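Local structure of transcriptional regulators (LACI-FAMILY TRANSCRIPTIONAL REGULATORY PROTEIN) (Corynebacterium glutamicum, 3GYB) at residues A9-D14 against T50-S55; S28-P33 against V234-A239; G86-Q91 against S97-D102; R104-A109 against L132-S137; S183-A188 against I222-I227. The protein probably acts as a LacI-family transcription factor that binds regulatory DNA, its modelled part being the periplasmic-binding-protein-like domain expected to sense an effector. All blocks are in the same frame, centred on the assembly; numbering follows the deposited sequence.

Contact 1: A9-D14 against T50-S55; sequences AVLIDD and TDPITS
Leu11, on strand 7-12, pushes its side chain against Pro52 and Ile53 in the first turn of helix 52-57, a strand-to-helix contact of the N-terminal subdomain in this periplasmic-binding-protein-like, alternating alpha/beta fold. One methyl does the touching: Leu11 CD2 lies 3.4 Å from Ile53 CD1 and 4.0 Å from Pro52 CB. The first pair is closer than ordinary van der Waals distance, so the fit is tight at that point, while the second is relaxed.

The leucine side chain crosses both partners at about a right angle, with CD2 the atom that touches each. From Leu11 the CB points at the helix. Ile53 starts out facing away from the strand, but its CG1 branch stands anti to the carbonyl carbon (chi1 -66°) and the second torsion (chi2 -64°) folds CD1 back to the leucine. Pro52 contributes the CB side of its ring, directed at the strand.

No hydrogen bond links the two segments; the grip is wholly apolar. Ile41, Ile64 and Ala56 also pack on Leu11, placing it between the sheet and the helix that covers it. At the start of the helix the polar groups look elsewhere: Asp51, the residue before the first turn, forms a salt bridge with Arg37 of the second subunit, so the helix bearing this apolar patch also takes part in the dimer interface. In the same turn, Ser55 OG is hydrogen-bonded to Gln47 OE1 and to Arg37 NH1 of the second subunit.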
# COMPACT_ATOMS: atom_id res chain seq x y z
N ALA A 9 9.55 -14.38 10.99
CA ALA A 9 9.85 -13.61 9.79
C ALA A 9 8.69 -13.77 8.81
O ALA A 9 8.19 -14.87 8.61
CB ALA A 9 11.14 -14.12 9.15
N VAL A 10 8.26 -12.66 8.22
CA VAL A 10 7.16 -12.70 7.27
C VAL A 10 7.68 -12.19 5.93
O VAL A 10 8.13 -11.05 5.81
CB VAL A 10 5.99 -11.81 7.74
CG1 VAL A 10 4.83 -11.92 6.76
CG2 VAL A 10 5.54 -12.24 9.13
N LEU A 11 7.63 -13.05 4.91
CA LEU A 11 8.12 -12.68 3.59
C LEU A 11 7.02 -12.28 2.61
O LEU A 11 6.09 -13.05 2.37
CB LEU A 11 8.93 -13.83 2.98
CG LEU A 11 10.36 -14.03 3.48
CD1 LEU A 11 10.38 -14.36 4.97
CD2 LEU A 11 11.00 -15.16 2.69
N ILE A 12 7.12 -11.07 2.07
CA ILE A 12 6.15 -10.60 1.08
C ILE A 12 6.94 -10.14 -0.13
O ILE A 12 8.16 -9.97 -0.05
CB ILE A 12 5.30 -9.43 1.61
CG1 ILE A 12 6.21 -8.25 1.94
CG2 ILE A 12 4.50 -9.88 2.83
CD1 ILE A 12 5.45 -6.95 2.18
N ASP A 13 6.27 -9.93 -1.25
CA ASP A 13 6.97 -9.51 -2.45
C ASP A 13 7.22 -8.03 -2.62
O ASP A 13 8.35 -7.61 -2.85
CB ASP A 13 6.23 -9.99 -3.71
CG ASP A 13 6.40 -11.46 -3.96
OD1 ASP A 13 7.55 -11.93 -3.93
OD2 ASP A 13 5.38 -12.14 -4.20
N ASP A 14 6.17 -7.24 -2.48
CA ASP A 14 6.27 -5.81 -2.74
C ASP A 14 5.37 -4.96 -1.84
O ASP A 14 4.17 -5.19 -1.77
CB ASP A 14 5.90 -5.63 -4.22
CG ASP A 14 6.02 -4.22 -4.72
OD1 ASP A 14 6.30 -3.30 -3.93
OD2 ASP A 14 5.81 -4.03 -5.94
N THR A 50 18.24 -12.31 -4.92
CA THR A 50 16.90 -12.88 -4.82
C THR A 50 16.89 -14.04 -3.83
O THR A 50 16.37 -15.11 -4.13
CB THR A 50 16.42 -13.38 -6.20
OG1 THR A 50 17.41 -14.23 -6.77
CG2 THR A 50 16.17 -12.20 -7.13
N ASP A 51 17.44 -13.80 -2.65
CA ASP A 51 17.50 -14.83 -1.62
C ASP A 51 16.91 -14.35 -0.28
O ASP A 51 17.59 -14.32 0.74
CB ASP A 51 18.95 -15.29 -1.43
CG ASP A 51 19.88 -14.15 -1.07
OD1 ASP A 51 19.56 -12.98 -1.37
OD2 ASP A 51 20.96 -14.43 -0.50
N PRO A 52 15.62 -13.97 -0.29
CA PRO A 52 14.95 -13.49 0.92
C PRO A 52 14.93 -14.48 2.09
O PRO A 52 14.85 -14.07 3.25
CB PRO A 52 13.55 -13.15 0.42
CG PRO A 52 13.35 -14.11 -0.71
CD PRO A 52 14.68 -14.04 -1.42
N ILE A 53 15.01 -15.77 1.80
CA ILE A 53 15.01 -16.76 2.87
C ILE A 53 16.28 -16.63 3.70
O ILE A 53 16.24 -16.73 4.93
CB ILE A 53 14.91 -18.20 2.30
CG1 ILE A 53 13.55 -18.40 1.63
CG2 ILE A 53 15.09 -19.22 3.42
CD1 ILE A 53 12.39 -18.31 2.59
N THR A 54 17.40 -16.39 3.03
CA THR A 54 18.66 -16.22 3.74
C THR A 54 18.57 -14.97 4.61
O THR A 54 19.13 -14.93 5.71
CB THR A 54 19.84 -16.08 2.76
OG1 THR A 54 19.67 -14.90 1.97
CG2 THR A 54 19.91 -17.29 1.84
N SER A 55 17.86 -13.96 4.13
CA SER A 55 17.68 -12.73 4.90
C SER A 55 16.87 -13.04 6.15
O SER A 55 17.20 -12.58 7.24
CB SER A 55 16.96 -11.67 4.06
OG SER A 55 17.73 -11.29 2.93

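Contact 2: S28-P33 against V234-A239; sequences SDVLTP and VGYNAA
With CG1 anti to its backbone N (chi1 176°), Val30 splits its two methyls between Ala239 and Tyr236. CG2, anti to the carbonyl carbon, reaches the tyrosine; CG1 and CB settle on the alanine. Tyr236 likewise has CG anti to its own N (chi1 179°), which carries the ring out beside Val30.

Val30 CG2 stands 3.4 Å from Tyr236 CD1 and somewhat farther from CE1, approaching that side of the ring obliquely, and the two side chains cross at about a right angle. Val30 CB lies 3.5 Å from Ala239 CB, and both CB atoms point across the interface. The small alanine lets the backbones come close, the CA atoms of Val30 and Ala239 being 6.3 Å apart. Leu31 adds a second wall: its CG is 3.9 Å from Ala239 CB.

This is helix-to-helix packing in the N-terminal subdomain of the periplasmic-binding-protein-like fold, where Val30 and Leu31 of helix 21-31 pack on helix 231-246, some 200 residues later in the chain. Leu240 and Leu243 continue the apolar surface around Val30. Strand 82-85 lies under the other side of helix 231-246, touching Val234 and Ala238.

Ser28 O accepts from both OG1 and N of Thr32; the hydroxyl bond is 2.6 Å and arrives from above the carbonyl plane. Ser28 OG bonds to Thr45 O of the second subunit.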
# COMPACT_ATOMS: atom_id res chain seq x y z
N SER A 28 -0.70 -11.28 13.16
CA SER A 28 -0.30 -10.61 14.38
C SER A 28 -1.28 -10.82 15.53
O SER A 28 -0.88 -11.07 16.67
CB SER A 28 -0.13 -9.11 14.13
OG SER A 28 0.23 -8.43 15.32
N ASP A 29 -2.57 -10.71 15.23
CA ASP A 29 -3.60 -10.87 16.26
C ASP A 29 -3.51 -12.24 16.93
O ASP A 29 -3.85 -12.38 18.10
CB ASP A 29 -5.00 -10.69 15.66
CG ASP A 29 -5.25 -9.28 15.20
OD1 ASP A 29 -4.62 -8.35 15.74
OD2 ASP A 29 -6.11 -9.09 14.30
N VAL A 30 -3.07 -13.24 16.18
CA VAL A 30 -2.95 -14.59 16.71
C VAL A 30 -1.60 -14.83 17.38
O VAL A 30 -1.54 -15.43 18.46
CB VAL A 30 -3.13 -15.65 15.59
CG1 VAL A 30 -2.90 -17.05 16.15
CG2 VAL A 30 -4.53 -15.55 15.00
N LEU A 31 -0.53 -14.36 16.76
CA LEU A 31 0.81 -14.58 17.28
C LEU A 31 1.35 -13.67 18.39
O LEU A 31 1.98 -14.16 19.33
CB LEU A 31 1.82 -14.60 16.13
CG LEU A 31 1.57 -15.67 15.07
CD1 LEU A 31 2.55 -15.49 13.91
CD2 LEU A 31 1.72 -17.05 15.70
N THR A 32 1.12 -12.37 18.29
CA THR A 32 1.66 -11.46 19.30
C THR A 32 1.14 -11.65 20.73
O THR A 32 1.89 -11.46 21.69
CB THR A 32 1.51 -9.98 18.87
OG1 THR A 32 0.13 -9.66 18.67
CG2 THR A 32 2.27 -9.74 17.57
N PRO A 33 -0.14 -12.02 20.89
CA PRO A 33 -0.63 -12.21 22.26
C PRO A 33 0.13 -13.35 22.95
O PRO A 33 0.16 -13.44 24.18
CB PRO A 33 -2.10 -12.55 22.06
CG PRO A 33 -2.44 -11.79 20.82
CD PRO A 33 -1.25 -12.07 19.93
N VAL A 234 -6.85 -16.29 5.95
CA VAL A 234 -5.58 -16.93 5.62
C VAL A 234 -4.54 -16.62 6.70
O VAL A 234 -3.83 -17.51 7.16
CB VAL A 234 -5.05 -16.45 4.25
CG1 VAL A 234 -3.60 -16.87 4.07
CG2 VAL A 234 -5.92 -17.03 3.13
N GLY A 235 -4.46 -15.36 7.11
CA GLY A 235 -3.51 -14.99 8.14
C GLY A 235 -3.82 -15.70 9.44
O GLY A 235 -2.93 -16.12 10.17
N TYR A 236 -5.11 -15.83 9.73
CA TYR A 236 -5.57 -16.49 10.94
C TYR A 236 -5.17 -17.96 10.97
O TYR A 236 -4.53 -18.43 11.91
CB TYR A 236 -7.09 -16.38 11.06
CG TYR A 236 -7.66 -17.06 12.28
CD1 TYR A 236 -7.50 -16.51 13.56
CD2 TYR A 236 -8.35 -18.26 12.17
CE1 TYR A 236 -8.01 -17.15 14.68
CE2 TYR A 236 -8.86 -18.91 13.29
CZ TYR A 236 -8.69 -18.34 14.54
OH TYR A 236 -9.17 -18.98 15.66
N ASN A 237 -5.54 -18.69 9.93
CA ASN A 237 -5.23 -20.11 9.87
C ASN A 237 -3.75 -20.39 9.70
O ASN A 237 -3.24 -21.39 10.20
CB ASN A 237 -6.05 -20.79 8.77
CG ASN A 237 -7.52 -20.90 9.14
OD1 ASN A 237 -8.32 -20.02 8.82
ND2 ASN A 237 -7.87 -21.98 9.83
N ALA A 238 -3.05 -19.51 8.99
CA ALA A 238 -1.62 -19.69 8.78
C ALA A 238 -0.91 -19.58 10.13
O ALA A 238 0.04 -20.31 10.41
CB ALA A 238 -1.09 -18.63 7.82
N ALA A 239 -1.36 -18.64 10.96
CA ALA A 239 -0.77 -18.45 12.28
C ALA A 239 -1.02 -19.70 13.12
O ALA A 239 -0.11 -20.21 13.78
CB ALA A 239 -1.37 -17.22 12.96

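Contact 3: G86-Q91 against S97-D102; sequences GTRITQ and SVANDD
Arg88 leans over Ser97 and Ala99, its CB 3.6 Å from Ser97 OG. Its CG sits between the backbone N and the carbonyl carbon (chi1 51°), and a bend at chi3 (46°) turns the chain back over strand 97-100. CD passes by the serine hydroxyl. NE donates to Ser97 OG at 2.8 Å, the oxygen tilted slightly from the guanidinium plane. At the tip, NH2 makes a weak bond of 2.9 Å to Ser97 O and a weak, longer one to Ser97 OG. Ala99 CB covers the centre of one guanidinium face, 4.0 Å from its plane. Bonds from NH2 to His257 O and from NH1 to Thr258 OG1 fix the outer end, so the guanidinium bridges two neighbouring strands.

The backbones meet earlier, where Gly86 N donates to Val98 O at 3.0 Å in the carbonyl plane. Gly86 adopts backbone angles at which any side chain would collide with the carbonyl O before it, a place suited to glycine. A water 2.8 Å from Gly86 O probably donates to it and accepts from Asn100 N. Thr87 O is buried here without a partner.

Strands 82-85 and 97-100 are parallel neighbours, and the Gly86 end of their linking loop lies about 9 Å from the magnesium ion bound by Asp212, Asp229 and Ser231, at the cleft between the subdomains of the periplasmic-binding-protein-like fold.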
# COMPACT_ATOMS: atom_id res chain seq x y z
N GLY A 86 -1.27 -17.29 1.52
CA GLY A 86 -1.73 -16.47 0.42
C GLY A 86 -1.57 -17.12 -0.93
O GLY A 86 -2.24 -16.75 -1.90
N THR A 87 -0.68 -18.10 -1.01
CA THR A 87 -0.44 -18.82 -2.25
C THR A 87 0.00 -20.25 -1.95
O THR A 87 -0.03 -20.69 -0.80
CB THR A 87 0.65 -18.12 -3.11
OG1 THR A 87 0.79 -18.80 -4.36
CG2 THR A 87 1.98 -18.11 -2.38
N ARG A 88 0.42 -20.96 -2.99
CA ARG A 88 0.87 -22.34 -2.85
C ARG A 88 1.20 -22.89 -4.23
O ARG A 88 0.85 -22.29 -5.25
CB ARG A 88 -0.24 -23.20 -2.23
CG ARG A 88 -1.58 -23.05 -2.93
CD ARG A 88 -2.63 -24.02 -2.42
NE ARG A 88 -2.67 -24.09 -0.96
CZ ARG A 88 -3.79 -24.28 -0.26
NH1 ARG A 88 -4.95 -24.41 -0.88
NH2 ARG A 88 -3.74 -24.36 1.07
N ILE A 89 1.89 -24.03 -4.26
CA ILE A 89 2.24 -24.66 -5.52
C ILE A 89 0.99 -25.43 -5.95
O ILE A 89 0.48 -26.27 -5.20
CB ILE A 89 3.40 -25.66 -5.35
CG1 ILE A 89 4.50 -25.04 -4.48
CG2 ILE A 89 3.97 -26.03 -6.72
CD1 ILE A 89 5.07 -23.74 -5.03
N THR A 90 0.48 -25.12 -7.14
CA THR A 90 -0.73 -25.77 -7.64
C THR A 90 -0.67 -27.29 -7.56
O THR A 90 -1.68 -27.94 -7.29
CB THR A 90 -1.01 -25.37 -9.10
OG1 THR A 90 -1.12 -23.94 -9.20
CG2 THR A 90 -2.31 -25.99 -9.58
N GLN A 91 0.51 -27.86 -7.78
CA GLN A 91 0.67 -29.31 -7.75
C GLN A 91 0.83 -29.90 -6.35
O GLN A 91 0.06 -30.77 -5.94
CB GLN A 91 1.88 -29.71 -8.61
CG GLN A 91 3.20 -29.07 -8.18
CD GLN A 91 4.38 -29.51 -9.03
OE1 GLN A 91 5.51 -29.07 -8.82
NE2 GLN A 91 4.12 -30.38 -10.01
N SER A 97 0.50 -25.11 3.65
CA SER A 97 0.05 -23.88 3.03
C SER A 97 -1.41 -23.58 3.37
O SER A 97 -2.22 -24.48 3.59
CB SER A 97 0.24 -23.95 1.52
OG SER A 97 -0.67 -24.85 0.92
N VAL A 98 -1.72 -22.29 3.44
CA VAL A 98 -3.06 -21.81 3.71
C VAL A 98 -3.29 -20.74 2.65
O VAL A 98 -2.49 -19.82 2.52
CB VAL A 98 -3.18 -21.14 5.10
CG1 VAL A 98 -4.59 -20.61 5.30
CG2 VAL A 98 -2.82 -22.14 6.20
N ALA A 99 -4.36 -20.89 1.87
CA ALA A 99 -4.66 -19.93 0.82
C ALA A 99 -6.13 -20.02 0.44
O ALA A 99 -6.81 -20.99 0.78
CB ALA A 99 -3.80 -20.20 -0.41
N ASN A 100 -6.62 -19.02 -0.26
CA ASN A 100 -8.01 -19.05 -0.69
C ASN A 100 -8.03 -19.90 -1.96
O ASN A 100 -6.98 -20.24 -2.51
CB ASN A 100 -8.53 -17.63 -0.97
CG ASN A 100 -8.17 -17.13 -2.36
OD1 ASN A 100 -7.05 -17.32 -2.84
ND2 ASN A 100 -9.12 -16.47 -3.01
N ASP A 101 -9.23 -20.27 -2.40
CA ASP A 101 -9.37 -21.07 -3.60
C ASP A 101 -9.39 -20.10 -4.79
O ASP A 101 -10.42 -19.50 -5.08
CB ASP A 101 -10.68 -21.85 -3.56
CG ASP A 101 -10.81 -22.83 -4.69
OD1 ASP A 101 -10.24 -22.58 -5.78
OD2 ASP A 101 -11.50 -23.85 -4.50
N ASP A 102 -8.25 -19.96 -5.47
CA ASP A 102 -8.14 -19.06 -6.61
C ASP A 102 -9.02 -19.46 -7.79
O ASP A 102 -9.52 -18.60 -8.52
CB ASP A 102 -6.69 -18.97 -7.09
CG ASP A 102 -5.82 -18.18 -6.15
OD1 ASP A 102 -6.19 -17.02 -5.84
OD2 ASP A 102 -4.78 -18.71 -5.72
O HOH W 1 -4.83 -16.82 -0.90

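Contact 4: R104-A109 against L132-S137; sequences RGAEIA and LRRFES
Van der Waals contact between helices 102-115 and 129-144 centres on the Ala106 methyl. Ala106 CB sits 3.6 Å from Ser137 CB and 3.5 Å from Arg134 O, with Arg134 CB a little farther off at 4.1 Å. The alanine thus presses its methyl into the opposite helix at the backbone carbonyl of Arg134, and its small size lets the two backbones approach to 5.1 Å between the CA atoms of Ala106 and Arg134. The axes come within 8.1 Å and cross at -45°.

Polar contact is carried by partners beyond the two segments. Ser137 has OG anti to its backbone N (chi1 179°), which directs the hydroxyl at the other helix, where it bonds to Phe103 O; Glu107 N is close but poorly angled for a bond. One turn back, Arg134 runs extended from CG to NE, and its NE forms a salt bridge with Asp102 while NH1 bonds to Ser183 O. Tyr211 adds a cation-pi contact to the same guanidinium.

A charge pair lies within helix 102-115. Arg104 NH1 bridges to Glu107 OE1 at 2.8 Å, in the plane of the guanidinium but from above the carboxylate plane, and Ile108 CG1 covers one guanidinium face at its centre.

This is close helix packing beside the sheet of the C-terminal subdomain in a periplasmic-binding-protein-like fold: Ala106 also touches Phe181 of strand 179-182, while the Arg134 side chain reaches toward the cleft, about 4 Å from that of the magnesium ligand Asp212.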
# COMPACT_ATOMS: atom_id res chain seq x y z
N ARG A 104 -11.95 -20.91 -7.62
CA ARG A 104 -13.30 -20.50 -7.26
C ARG A 104 -13.44 -18.98 -7.34
O ARG A 104 -14.43 -18.47 -7.87
CB ARG A 104 -13.63 -20.99 -5.85
CG ARG A 104 -14.97 -20.51 -5.30
CD ARG A 104 -16.13 -20.89 -6.21
NE ARG A 104 -17.41 -20.46 -5.65
CZ ARG A 104 -18.52 -20.30 -6.36
NH1 ARG A 104 -18.52 -20.53 -7.67
NH2 ARG A 104 -19.64 -19.90 -5.76
N GLY A 105 -12.45 -18.26 -6.80
CA GLY A 105 -12.50 -16.81 -6.82
C GLY A 105 -12.60 -16.24 -8.22
O GLY A 105 -13.41 -15.35 -8.49
N ALA A 106 -11.77 -16.76 -9.13
CA ALA A 106 -11.77 -16.31 -10.51
C ALA A 106 -13.08 -16.71 -11.20
O ALA A 106 -13.56 -16.01 -12.09
CB ALA A 106 -10.58 -16.89 -11.25
N GLU A 107 -13.65 -17.82 -10.77
CA GLU A 107 -14.91 -18.29 -11.35
C GLU A 107 -16.01 -17.31 -10.95
O GLU A 107 -16.85 -16.93 -11.77
CB GLU A 107 -15.24 -19.69 -10.82
CG GLU A 107 -16.59 -20.22 -11.27
CD GLU A 107 -16.87 -21.61 -10.74
OE1 GLU A 107 -16.84 -21.79 -9.50
OE2 GLU A 107 -17.13 -22.51 -11.55
N ILE A 108 -16.00 -16.90 -9.69
CA ILE A 108 -17.00 -15.97 -9.18
C ILE A 108 -16.91 -14.64 -9.93
O ILE A 108 -17.93 -14.09 -10.35
CB ILE A 108 -16.78 -15.69 -7.68
CG1 ILE A 108 -17.04 -16.96 -6.87
CG2 ILE A 108 -17.69 -14.55 -7.22
CD1 ILE A 108 -16.80 -16.81 -5.38
N ALA A 109 -15.69 -14.14 -10.10
CA ALA A 109 -15.48 -12.88 -10.79
C ALA A 109 -15.97 -12.93 -12.23
O ALA A 109 -16.67 -12.03 -12.68
CB ALA A 109 -13.99 -12.52 -10.76
N LEU A 132 -1.60 -17.57 -12.34
CA LEU A 132 -1.82 -18.63 -13.32
C LEU A 132 -3.15 -19.33 -13.05
O LEU A 132 -3.91 -19.61 -13.97
CB LEU A 132 -0.68 -19.65 -13.28
CG LEU A 132 0.45 -19.42 -14.30
CD1 LEU A 132 1.14 -18.10 -14.04
CD2 LEU A 132 1.45 -20.57 -14.20
N ARG A 133 -3.42 -19.62 -11.78
CA ARG A 133 -4.66 -20.28 -11.40
C ARG A 133 -5.87 -19.42 -11.77
O ARG A 133 -6.86 -19.93 -12.29
CB ARG A 133 -4.67 -20.57 -9.89
CG ARG A 133 -3.70 -21.67 -9.47
CD ARG A 133 -3.95 -22.09 -8.02
NE ARG A 133 -3.47 -21.10 -7.05
CZ ARG A 133 -2.21 -20.99 -6.65
NH1 ARG A 133 -1.28 -21.80 -7.15
NH2 ARG A 133 -1.87 -20.07 -5.76
N ARG A 134 -5.79 -18.12 -11.52
CA ARG A 134 -6.89 -17.23 -11.84
C ARG A 134 -7.09 -17.12 -13.35
O ARG A 134 -8.22 -16.99 -13.81
CB ARG A 134 -6.65 -15.85 -11.21
CG ARG A 134 -6.69 -15.92 -9.69
CD ARG A 134 -6.28 -14.63 -9.01
NE ARG A 134 -6.01 -14.88 -7.59
CZ ARG A 134 -5.50 -13.98 -6.75
NH1 ARG A 134 -5.21 -12.76 -7.16
NH2 ARG A 134 -5.27 -14.33 -5.48
N PHE A 135 -6.00 -17.19 -14.10
CA PHE A 135 -6.08 -17.13 -15.56
C PHE A 135 -6.72 -18.41 -16.08
O PHE A 135 -7.59 -18.37 -16.95
CB PHE A 135 -4.68 -16.98 -16.16
CG PHE A 135 -4.60 -17.41 -17.61
CD1 PHE A 135 -5.17 -16.63 -18.61
CD2 PHE A 135 -4.00 -18.61 -17.95
CE1 PHE A 135 -5.14 -17.05 -19.94
CE2 PHE A 135 -3.97 -19.04 -19.28
CZ PHE A 135 -4.54 -18.26 -20.28
N GLU A 136 -6.29 -19.55 -15.55
CA GLU A 136 -6.84 -20.83 -15.98
C GLU A 136 -8.33 -20.93 -15.69
O GLU A 136 -9.11 -21.41 -16.52
CB GLU A 136 -6.08 -21.97 -15.31
CG GLU A 136 -4.61 -22.03 -15.69
CD GLU A 136 -3.90 -23.22 -15.10
OE1 GLU A 136 -3.96 -23.40 -13.86
OE2 GLU A 136 -3.27 -23.98 -15.86
N SER A 137 -8.74 -20.46 -14.51
CA SER A 137 -10.14 -20.50 -14.14
C SER A 137 -10.94 -19.52 -15.01
O SER A 137 -12.06 -19.81 -15.41
CB SER A 137 -10.31 -20.15 -12.66
OG SER A 137 -11.69 -20.15 -12.30

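Contact 5: S183-A188 against I222-I227; sequences SNDITA and INLTTI
Asp185 OD1 is gripped by Thr226 OG1, whose hydroxyl donates to it at 2.8 Å on the syn lone pair, the side facing the other carboxylate oxygen. Tyr211 N adds a weak bond to the same oxygen, and OD2 accepts from Thr214 N. The carboxylate is therefore held at both oxygens. The threonine hydroxyl is fixed in turn, because Asn213 N donates to it while it gives its proton to the aspartate. Thr226 has OG1 anti to its own N (chi1 -179°), which sends the hydroxyl across to the helix, and the two side chains cross at about a right angle.

Leu224 closes the apolar side. Its CD1 lies 3.6 Å from Asp185 OD1 and 3.8 Å from Ala188 CB, so one methyl rests on the carboxylate and on the next turn of helix 185-198. The leucine and aspartate side chains run antiparallel alongside each other. Ala217 and Leu192 complete the surroundings of Leu224.

At the helix start, Asn184 is the N-cap: its OD1 accepts from Thr187 N at 2.9 Å, nearly along the C=O axis, and from Thr187 OG1 at 2.8 Å.

The contact joins the first turn of helix 185-198 to residues 224-226, around strand 226-228, in the C-terminal subdomain of the periplasmic-binding-protein-like fold. The Asp185 side chain lies about 4 Å from that of the magnesium ligand Asp212. The chemistry implies a buried carboxylate whose negative charge is probably stabilised by hydroxyl and backbone N-H donors and by the helix N-terminus.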
# COMPACT_ATOMS: atom_id res chain seq x y z
N SER A 183 -6.50 -9.62 -12.52
CA SER A 183 -5.99 -10.67 -11.65
C SER A 183 -5.90 -10.22 -10.19
O SER A 183 -6.05 -11.04 -9.29
CB SER A 183 -4.62 -11.15 -12.14
OG SER A 183 -4.30 -12.40 -11.55
N ASN A 184 -5.66 -8.94 -9.97
CA ASN A 184 -5.59 -8.43 -8.60
C ASN A 184 -5.92 -6.94 -8.56
O ASN A 184 -6.00 -6.29 -9.60
CB ASN A 184 -4.21 -8.68 -7.99
CG ASN A 184 -3.10 -8.17 -8.87
OD1 ASN A 184 -3.03 -6.98 -9.17
ND2 ASN A 184 -2.23 -9.07 -9.31
N ASP A 185 -6.13 -6.42 -7.36
CA ASP A 185 -6.48 -5.01 -7.19
C ASP A 185 -5.46 -4.00 -7.67
O ASP A 185 -5.82 -3.02 -8.32
CB ASP A 185 -6.78 -4.71 -5.71
CG ASP A 185 -8.11 -5.28 -5.26
OD1 ASP A 185 -8.84 -5.88 -6.08
OD2 ASP A 185 -8.43 -5.10 -4.05
N ILE A 186 -4.18 -4.21 -7.36
CA ILE A 186 -3.17 -3.24 -7.76
C ILE A 186 -3.15 -3.11 -9.28
O ILE A 186 -3.00 -2.02 -9.82
CB ILE A 186 -1.78 -3.62 -7.19
CG1 ILE A 186 -0.82 -2.43 -7.35
CG2 ILE A 186 -1.23 -4.85 -7.88
CD1 ILE A 186 -1.27 -1.18 -6.61
N THR A 187 -3.34 -4.22 -9.98
CA THR A 187 -3.38 -4.17 -11.43
C THR A 187 -4.64 -3.42 -11.86
O THR A 187 -4.61 -2.64 -12.82
CB THR A 187 -3.37 -5.60 -12.02
OG1 THR A 187 -2.11 -6.21 -11.73
CG2 THR A 187 -3.58 -5.57 -13.54
N ALA A 188 -5.73 -3.63 -11.14
CA ALA A 188 -7.00 -2.97 -11.44
C ALA A 188 -6.91 -1.45 -11.29
O ALA A 188 -7.61 -0.71 -11.98
CB ALA A 188 -8.12 -3.53 -10.55
N ILE A 222 -11.65 5.00 -4.82
CA ILE A 222 -11.49 3.91 -5.76
C ILE A 222 -12.76 3.05 -5.83
O ILE A 222 -13.22 2.70 -6.92
CB ILE A 222 -10.25 3.09 -5.38
CG1 ILE A 222 -9.03 4.01 -5.41
CG2 ILE A 222 -10.07 1.93 -6.35
CD1 ILE A 222 -7.73 3.35 -4.95
N ASN A 223 -13.32 2.73 -4.66
CA ASN A 223 -14.58 1.98 -4.57
C ASN A 223 -14.64 0.83 -5.58
O ASN A 223 -15.58 0.73 -6.36
CB ASN A 223 -15.72 2.96 -4.82
CG ASN A 223 -17.06 2.44 -4.33
OD1 ASN A 223 -17.14 1.80 -3.29
ND2 ASN A 223 -18.11 2.73 -5.08
N LEU A 224 -13.64 -0.04 -5.50
CA LEU A 224 -13.48 -1.16 -6.42
C LEU A 224 -14.22 -2.47 -6.13
O LEU A 224 -14.08 -3.04 -5.05
CB LEU A 224 -11.98 -1.48 -6.51
CG LEU A 224 -11.19 -1.84 -7.78
CD1 LEU A 224 -10.02 -2.71 -7.34
CD2 LEU A 224 -12.02 -2.55 -8.82
N THR A 225 -14.99 -2.95 -7.10
CA THR A 225 -15.68 -4.23 -6.96
C THR A 225 -14.53 -5.23 -7.05
O THR A 225 -13.69 -5.14 -7.94
CB THR A 225 -16.68 -4.44 -8.10
OG1 THR A 225 -17.76 -3.51 -7.94
CG2 THR A 225 -17.23 -5.86 -8.10
N THR A 226 -14.49 -6.19 -6.13
CA THR A 226 -13.37 -7.11 -6.08
C THR A 226 -13.74 -8.44 -5.42
O THR A 226 -14.77 -8.56 -4.77
CB THR A 226 -12.23 -6.44 -5.27
OG1 THR A 226 -11.08 -7.29 -5.20
CG2 THR A 226 -12.71 -6.14 -3.85
N ILE A 227 -12.88 -9.43 -5.61
CA ILE A 227 -13.08 -10.74 -5.00
C ILE A 227 -12.30 -10.75 -3.69
O ILE A 227 -11.09 -10.52 -3.67
CB ILE A 227 -12.53 -11.87 -5.90
CG1 ILE A 227 -13.29 -11.90 -7.23
CG2 ILE A 227 -12.61 -13.20 -5.15
CD1 ILE A 227 -14.80 -12.07 -7.09

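How the contacts relate
Contacts 1 and 2 lie in the N-terminal subdomain, their centres 19 Å apart, and both touch the second subunit. Contact 3 meets contact 2 where Val234 CG1 packs 3.5 Å from Gly86 N. From there the chain passes into the C-terminal subdomain: Arg88 O of contact 3 lies 2.9 Å from Arg133 NH1 of contact 4, a probable hydrogen bond. Contact 4 in turn reaches contact 5, Ala109 CB packing 3.7 Å from Ile227 CG1. Contacts 3, 4 and 5 each approach the interdomain cleft: Gly86 of contact 3 and the side chains of Arg134 (contact 4) and Asp185 (contact 5) are about 9, 8 and 7 Å from the bound magnesium ion, whereas contact 1 lies away from it.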